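Local coordinates for protein EF0056 (Enterococcus faecalis, PDB 6ORI) that is of unknown molecular function but, as the N-terminal part of an enterococcal surface protein with immunoglobulin-like domains, is probably linked to biofilm formation, at residues A[262-275]-A[316-330]. Sequence-based numbering, arbitrary orientation.
Sequences PWYANYKIDERLVP and YGMGSITDNDLTKLI
Tyr267 lays its ring across the backbone of Gly319, its partner in a hydrogen-bonded pair of the antiparallel strands 264-269 and 318-322. From CB, the chi1 of 43° sets CG between the backbone N and the carbonyl carbon, which turns the ring over the neighbouring strand. Gly319 O then stands 3.5 Å above the plane of the Tyr267 ring, over its centre. CG and CD1 lie by this oxygen, CD2 by Gly319 N and CE1 by Gly319 C. Farther along, Tyr267 CE2 packs on Gly319 CA, and Tyr267 CZ on Gly319 C at 3.4 Å; Gly319, having no side chain, lets the ring lie flat against its backbone. At the tip, Tyr267 OH is hydrogen-bonded to Ala306 O, and a water links it to Ser320 O.

The backbones pair on both sides of the ring: Ala265 and Ile321 exchange two bonds, and Ile269 N reaches Gly317 O at 2.9 Å. On the sheet face opposite Tyr267, Thr322 CB lies 3.5 Å from the Tyr264 ring centroid, only 6° off the normal, a CH-pi contact. Thr322 holds OG1 beside its carbonyl carbon (chi1 -170°), from where Thr322 OG1 donates to Trp263 O at 2.7 Å, from above the carbonyl plane. At the far end, Glu271 O lies at the edge of the Tyr316 ring, near its plane, while Val274 CG2 packs on Tyr316 CE2 at 3.7 Å.

This pair forms one side of a four-stranded antiparallel sheet: 318-322 is one of its two outer strands, and 264-269 continues the pairing to strand 375-382. Ala265, Tyr267 and Ile330 face strand 340-348 of the five-stranded sheet, as in a beta sandwich, and Leu326 rests on helix 254-257.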
loop_
_atom_site.group_PDB
_atom_site.type_symbol
_atom_site.label_atom_id
_atom_site.label_comp_id
_atom_site.label_asym_id
_atom_site.label_seq_id
_atom_site.Cartn_x
_atom_site.Cartn_y
_atom_site.Cartn_z
ATOM N N PRO A 262 7.840 13.078 -21.264
ATOM C CA PRO A 262 8.203 12.527 -19.966
ATOM C C PRO A 262 6.988 12.296 -19.089
ATOM O O PRO A 262 6.001 13.028 -19.096
ATOM C CB PRO A 262 9.123 13.608 -19.394
ATOM C CG PRO A 262 8.561 14.882 -19.955
ATOM C CD PRO A 262 8.106 14.531 -21.352
ATOM N N TRP A 263 7.078 11.233 -18.309
ATOM C CA TRP A 263 6.033 10.969 -17.330
ATOM C C TRP A 263 6.175 11.891 -16.130
ATOM O O TRP A 263 7.236 12.476 -15.889
ATOM C CB TRP A 263 6.100 9.536 -16.831
ATOM C CG TRP A 263 5.687 8.485 -17.819
ATOM C CD1 TRP A 263 5.349 8.648 -19.134
ATOM C CD2 TRP A 263 5.584 7.095 -17.549
ATOM N NE1 TRP A 263 5.033 7.428 -19.696
ATOM C CE2 TRP A 263 5.183 6.461 -18.735
ATOM C CE3 TRP A 263 5.795 6.317 -16.405
ATOM C CZ2 TRP A 263 4.980 5.086 -18.806
ATOM C CZ3 TRP A 263 5.606 4.954 -16.479
ATOM C CH2 TRP A 263 5.205 4.352 -17.685
ATOM N N TYR A 264 5.075 11.996 -15.387
ATOM C CA TYR A 264 5.018 12.762 -14.149
ATOM C C TYR A 264 4.734 11.849 -12.983
ATOM O O TYR A 264 3.924 10.912 -13.098
ATOM C CB TYR A 264 3.930 13.828 -14.206
ATOM C CG TYR A 264 4.276 14.995 -15.101
ATOM C CD1 TYR A 264 4.453 14.807 -16.467
ATOM C CD2 TYR A 264 4.489 16.257 -14.585
ATOM C CE1 TYR A 264 4.774 15.870 -17.311
ATOM C CE2 TYR A 264 4.805 17.332 -15.426
ATOM C CZ TYR A 264 4.958 17.116 -16.782
ATOM O OH TYR A 264 5.288 18.177 -17.618
ATOM N N ALA A 265 5.405 12.126 -11.874
ATOM C CA ALA A 265 5.080 11.560 -10.571
ATOM C C ALA A 265 4.089 12.505 -9.914
ATOM O O ALA A 265 4.338 13.709 -9.844
ATOM C CB ALA A 265 6.367 11.448 -9.750
ATOM N N ASN A 266 2.966 11.959 -9.466
ATOM C CA ASN A 266 1.851 12.734 -8.912
ATOM C C ASN A 266 1.542 12.328 -7.498
ATOM O O ASN A 266 1.640 11.147 -7.150
ATOM C CB ASN A 266 0.539 12.544 -9.713
ATOM C CG ASN A 266 0.639 13.008 -11.120
ATOM O OD1 ASN A 266 0.237 14.137 -11.424
ATOM N ND2 ASN A 266 1.180 12.179 -11.987
ATOM N N TYR A 267 1.125 13.296 -6.694
ATOM C CA TYR A 267 0.821 13.063 -5.292
ATOM C C TYR A 267 -0.282 14.021 -4.900
ATOM O O TYR A 267 -0.377 15.132 -5.415
ATOM C CB TYR A 267 2.090 13.219 -4.424
ATOM C CG TYR A 267 2.914 14.424 -4.837
ATOM C CD1 TYR A 267 3.836 14.349 -5.851
ATOM C CD2 TYR A 267 2.724 15.651 -4.234
ATOM C CE1 TYR A 267 4.556 15.476 -6.278
ATOM C CE2 TYR A 267 3.428 16.766 -4.640
ATOM C CZ TYR A 267 4.337 16.679 -5.665
ATOM O OH TYR A 267 5.020 17.805 -6.088
ATOM N N LYS A 268 -1.118 13.564 -3.991
ATOM C CA LYS A 268 -2.234 14.344 -3.484
ATOM C C LYS A 268 -2.339 14.121 -2.003
ATOM O O LYS A 268 -2.319 12.979 -1.525
ATOM C CB LYS A 268 -3.548 13.939 -4.155
ATOM C CG LYS A 268 -4.739 14.823 -3.756
ATOM C CD LYS A 268 -6.017 14.369 -4.464
ATOM C CE LYS A 268 -7.151 15.372 -4.275
ATOM N NZ LYS A 268 -7.477 15.574 -2.839
ATOM N N ILE A 269 -2.407 15.199 -1.236
ATOM C CA ILE A 269 -2.557 15.066 0.206
ATOM C C ILE A 269 -3.846 15.715 0.663
ATOM O O ILE A 269 -4.306 16.709 0.096
ATOM C CB ILE A 269 -1.355 15.630 0.992
ATOM C CG1 ILE A 269 -1.365 17.166 1.033
ATOM C CG2 ILE A 269 -0.044 15.093 0.403
ATOM C CD1 ILE A 269 -0.427 17.752 2.067
ATOM N N ASP A 270 -4.398 15.130 1.712
ATOM C CA ASP A 270 -5.667 15.534 2.272
ATOM C C ASP A 270 -5.704 17.054 2.444
ATOM O O ASP A 270 -4.781 17.644 2.979
ATOM C CB ASP A 270 -5.825 14.849 3.639
ATOM C CG ASP A 270 -7.229 14.935 4.179
ATOM O OD1 ASP A 270 -7.695 16.043 4.517
ATOM O OD2 ASP A 270 -7.858 13.870 4.272
ATOM N N GLU A 271 -6.785 17.671 1.971
ATOM C CA GLU A 271 -6.883 19.121 1.983
ATOM C C GLU A 271 -6.677 19.716 3.383
ATOM O O GLU A 271 -6.126 20.793 3.522
ATOM C CB GLU A 271 -8.229 19.580 1.389
ATOM C CG GLU A 271 -9.460 19.043 2.095
ATOM C CD GLU A 271 -10.752 19.586 1.522
ATOM O OE1 GLU A 271 -10.735 20.705 0.966
ATOM O OE2 GLU A 271 -11.787 18.893 1.630
ATOM N N ARG A 272 -7.104 19.000 4.414
ATOM C CA ARG A 272 -6.945 19.518 5.764
ATOM C C ARG A 272 -5.488 19.655 6.203
ATOM O O ARG A 272 -5.145 20.483 7.058
ATOM C CB ARG A 272 -7.717 18.642 6.735
ATOM C CG ARG A 272 -9.212 18.707 6.563
ATOM C CD ARG A 272 -9.893 17.629 7.372
ATOM N NE ARG A 272 -9.587 16.319 6.826
ATOM C CZ ARG A 272 -9.617 15.185 7.513
ATOM N NH1 ARG A 272 -9.942 15.174 8.805
ATOM N NH2 ARG A 272 -9.334 14.054 6.893
ATOM N N LEU A 273 -4.614 18.826 5.641
ATOM C CA LEU A 273 -3.217 18.831 6.033
ATOM C C LEU A 273 -2.355 19.837 5.295
ATOM O O LEU A 273 -1.251 20.171 5.735
ATOM C CB LEU A 273 -2.631 17.436 5.846
ATOM C CG LEU A 273 -2.826 16.498 7.018
ATOM C CD1 LEU A 273 -2.429 15.085 6.565
ATOM C CD2 LEU A 273 -1.988 16.956 8.224
ATOM N N VAL A 274 -2.844 20.334 4.165
ATOM C CA VAL A 274 -2.034 21.208 3.332
ATOM C C VAL A 274 -1.402 22.392 4.091
ATOM O O VAL A 274 -0.209 22.597 3.984
ATOM C CB VAL A 274 -2.819 21.665 2.088
ATOM C CG1 VAL A 274 -2.026 22.711 1.307
ATOM C CG2 VAL A 274 -3.169 20.453 1.215
ATOM N N PRO A 275 -2.182 23.141 4.899
ATOM C CA PRO A 275 -1.555 24.251 5.630
ATOM C C PRO A 275 -0.577 23.823 6.722
ATOM O O PRO A 275 0.163 24.662 7.246
ATOM C CB PRO A 275 -2.737 24.967 6.292
ATOM C CG PRO A 275 -3.938 24.415 5.700
ATOM C CD PRO A 275 -3.636 23.080 5.108
ATOM N N TYR A 316 -6.176 21.749 -5.427
ATOM C CA TYR A 316 -5.717 21.967 -4.058
ATOM C C TYR A 316 -5.170 20.675 -3.438
ATOM O O TYR A 316 -5.806 19.634 -3.485
ATOM C CB TYR A 316 -6.858 22.504 -3.202
ATOM C CG TYR A 316 -6.402 22.993 -1.864
ATOM C CD1 TYR A 316 -5.869 24.246 -1.717
ATOM C CD2 TYR A 316 -6.506 22.193 -0.747
ATOM C CE1 TYR A 316 -5.433 24.715 -0.484
ATOM C CE2 TYR A 316 -6.071 22.638 0.492
ATOM C CZ TYR A 316 -5.555 23.904 0.620
ATOM O OH TYR A 316 -5.125 24.371 1.842
ATOM N N GLY A 317 -3.962 20.768 -2.889
ATOM C CA GLY A 317 -3.312 19.630 -2.253
ATOM C C GLY A 317 -2.625 18.651 -3.193
ATOM O O GLY A 317 -2.075 17.666 -2.735
ATOM N N MET A 318 -2.623 18.930 -4.493
ATOM C CA MET A 318 -1.970 18.062 -5.481
ATOM C C MET A 318 -0.683 18.682 -5.971
ATOM O O MET A 318 -0.560 19.903 -6.052
ATOM C CB MET A 318 -2.867 17.846 -6.699
ATOM C CG MET A 318 -4.184 17.148 -6.401
ATOM S SD MET A 318 -5.394 17.213 -7.777
ATOM C CE MET A 318 -4.441 16.445 -9.083
ATOM N N GLY A 319 0.253 17.834 -6.361
ATOM C CA GLY A 319 1.428 18.291 -7.050
ATOM C C GLY A 319 1.935 17.205 -7.971
ATOM O O GLY A 319 1.455 16.069 -7.960
ATOM N N SER A 320 2.887 17.584 -8.808
ATOM C CA SER A 320 3.537 16.669 -9.703
ATOM C C SER A 320 4.910 17.174 -10.059
ATOM O O SER A 320 5.210 18.348 -9.882
ATOM C CB SER A 320 2.711 16.455 -10.964
ATOM O OG SER A 320 2.670 17.625 -11.762
ATOM N N ILE A 321 5.735 16.266 -10.544
ATOM C CA ILE A 321 7.082 16.588 -10.981
ATOM C C ILE A 321 7.444 15.689 -12.138
ATOM O O ILE A 321 6.997 14.568 -12.220
ATOM C CB ILE A 321 8.112 16.491 -9.849
ATOM C CG1 ILE A 321 9.472 17.033 -10.332
ATOM C CG2 ILE A 321 8.154 15.054 -9.294
ATOM C CD1 ILE A 321 10.401 17.413 -9.225
ATOM N N THR A 322 8.216 16.244 -13.060
ATOM C CA THR A 322 8.782 15.478 -14.150
ATOM C C THR A 322 10.275 15.788 -14.274
ATOM O O THR A 322 10.828 16.619 -13.534
ATOM C CB THR A 322 8.056 15.746 -15.464
ATOM O OG1 THR A 322 8.494 14.791 -16.435
ATOM C CG2 THR A 322 8.336 17.127 -16.006
ATOM N N ASP A 323 10.903 15.144 -15.248
ATOM C CA ASP A 323 12.278 15.403 -15.621
ATOM C C ASP A 323 12.445 14.906 -17.041
ATOM O O ASP A 323 11.802 13.948 -17.450
ATOM C CB ASP A 323 13.261 14.666 -14.694
ATOM C CG ASP A 323 14.684 15.225 -14.791
ATOM O OD1 ASP A 323 15.434 14.809 -15.688
ATOM O OD2 ASP A 323 15.047 16.146 -14.013
ATOM N N ASN A 324 13.325 15.533 -17.807
ATOM C CA ASN A 324 13.599 15.037 -19.146
ATOM C C ASN A 324 14.269 13.674 -19.138
ATOM O O ASN A 324 14.264 12.999 -20.150
ATOM C CB ASN A 324 14.377 16.070 -19.969
ATOM C CG ASN A 324 13.579 17.332 -20.192
ATOM O OD1 ASN A 324 13.935 18.423 -19.713
ATOM N ND2 ASN A 324 12.460 17.180 -20.847
ATOM N N ASP A 325 14.805 13.284 -17.987
ATOM C CA ASP A 325 15.162 11.889 -17.725
ATOM C C ASP A 325 14.659 11.514 -16.329
ATOM O O ASP A 325 15.347 11.700 -15.324
ATOM C CB ASP A 325 16.659 11.617 -17.846
ATOM C CG ASP A 325 16.995 10.170 -17.593
ATOM O OD1 ASP A 325 16.073 9.363 -17.343
ATOM O OD2 ASP A 325 18.202 9.827 -17.650
ATOM N N LEU A 326 13.464 10.945 -16.287
ATOM C CA LEU A 326 12.797 10.691 -15.023
ATOM C C LEU A 326 13.516 9.670 -14.162
ATOM O O LEU A 326 13.253 9.583 -12.957
ATOM C CB LEU A 326 11.361 10.248 -15.262
ATOM C CG LEU A 326 10.410 10.192 -14.061
ATOM C CD1 LEU A 326 10.362 11.486 -13.299
ATOM C CD2 LEU A 326 9.029 9.795 -14.536
ATOM N N THR A 327 14.443 8.917 -14.750
ATOM C CA THR A 327 15.233 7.974 -13.952
ATOM C C THR A 327 16.157 8.712 -12.965
ATOM O O THR A 327 16.710 8.080 -12.060
ATOM C CB THR A 327 16.076 7.001 -14.796
ATOM O OG1 THR A 327 17.140 7.702 -15.459
ATOM C CG2 THR A 327 15.215 6.273 -15.798
ATOM N N LYS A 328 16.322 10.024 -13.102
ATOM C CA LYS A 328 17.069 10.807 -12.119
ATOM C C LYS A 328 16.270 10.927 -10.809
ATOM O O LYS A 328 16.849 11.148 -9.735
ATOM C CB LYS A 328 17.386 12.191 -12.676
ATOM C CG LYS A 328 18.415 12.171 -13.790
ATOM C CD LYS A 328 18.805 13.588 -14.196
ATOM C CE LYS A 328 18.333 13.918 -15.593
ATOM N NZ LYS A 328 18.296 15.386 -15.860
ATOM N N LEU A 329 14.945 10.817 -10.900
ATOM C CA LEU A 329 14.084 11.000 -9.725
ATOM C C LEU A 329 13.520 9.701 -9.166
ATOM O O LEU A 329 13.245 9.605 -7.960
ATOM C CB LEU A 329 12.912 11.911 -10.033
ATOM C CG LEU A 329 13.227 13.281 -10.607
ATOM C CD1 LEU A 329 11.983 14.106 -10.722
ATOM C CD2 LEU A 329 14.264 14.017 -9.765
ATOM N N ILE A 330 13.310 8.721 -10.037
ATOM C CA ILE A 330 12.680 7.458 -9.645
ATOM C C ILE A 330 13.574 6.310 -10.084
ATOM O O ILE A 330 14.017 6.290 -11.221
ATOM C CB ILE A 330 11.299 7.297 -10.309
ATOM C CG1 ILE A 330 10.326 8.384 -9.835
ATOM C CG2 ILE A 330 10.721 5.884 -10.096
ATOM C CD1 ILE A 330 8.981 8.421 -10.609
HETATM O O HOH W 1 -0.986 15.898 -9.438
HETATM O O HOH W 2 6.313 19.785 -7.456
HETATM O O HOH W 3 -6.365 17.667 -1.553
HETATM O O HOH W 4 -7.123 23.285 3.785
#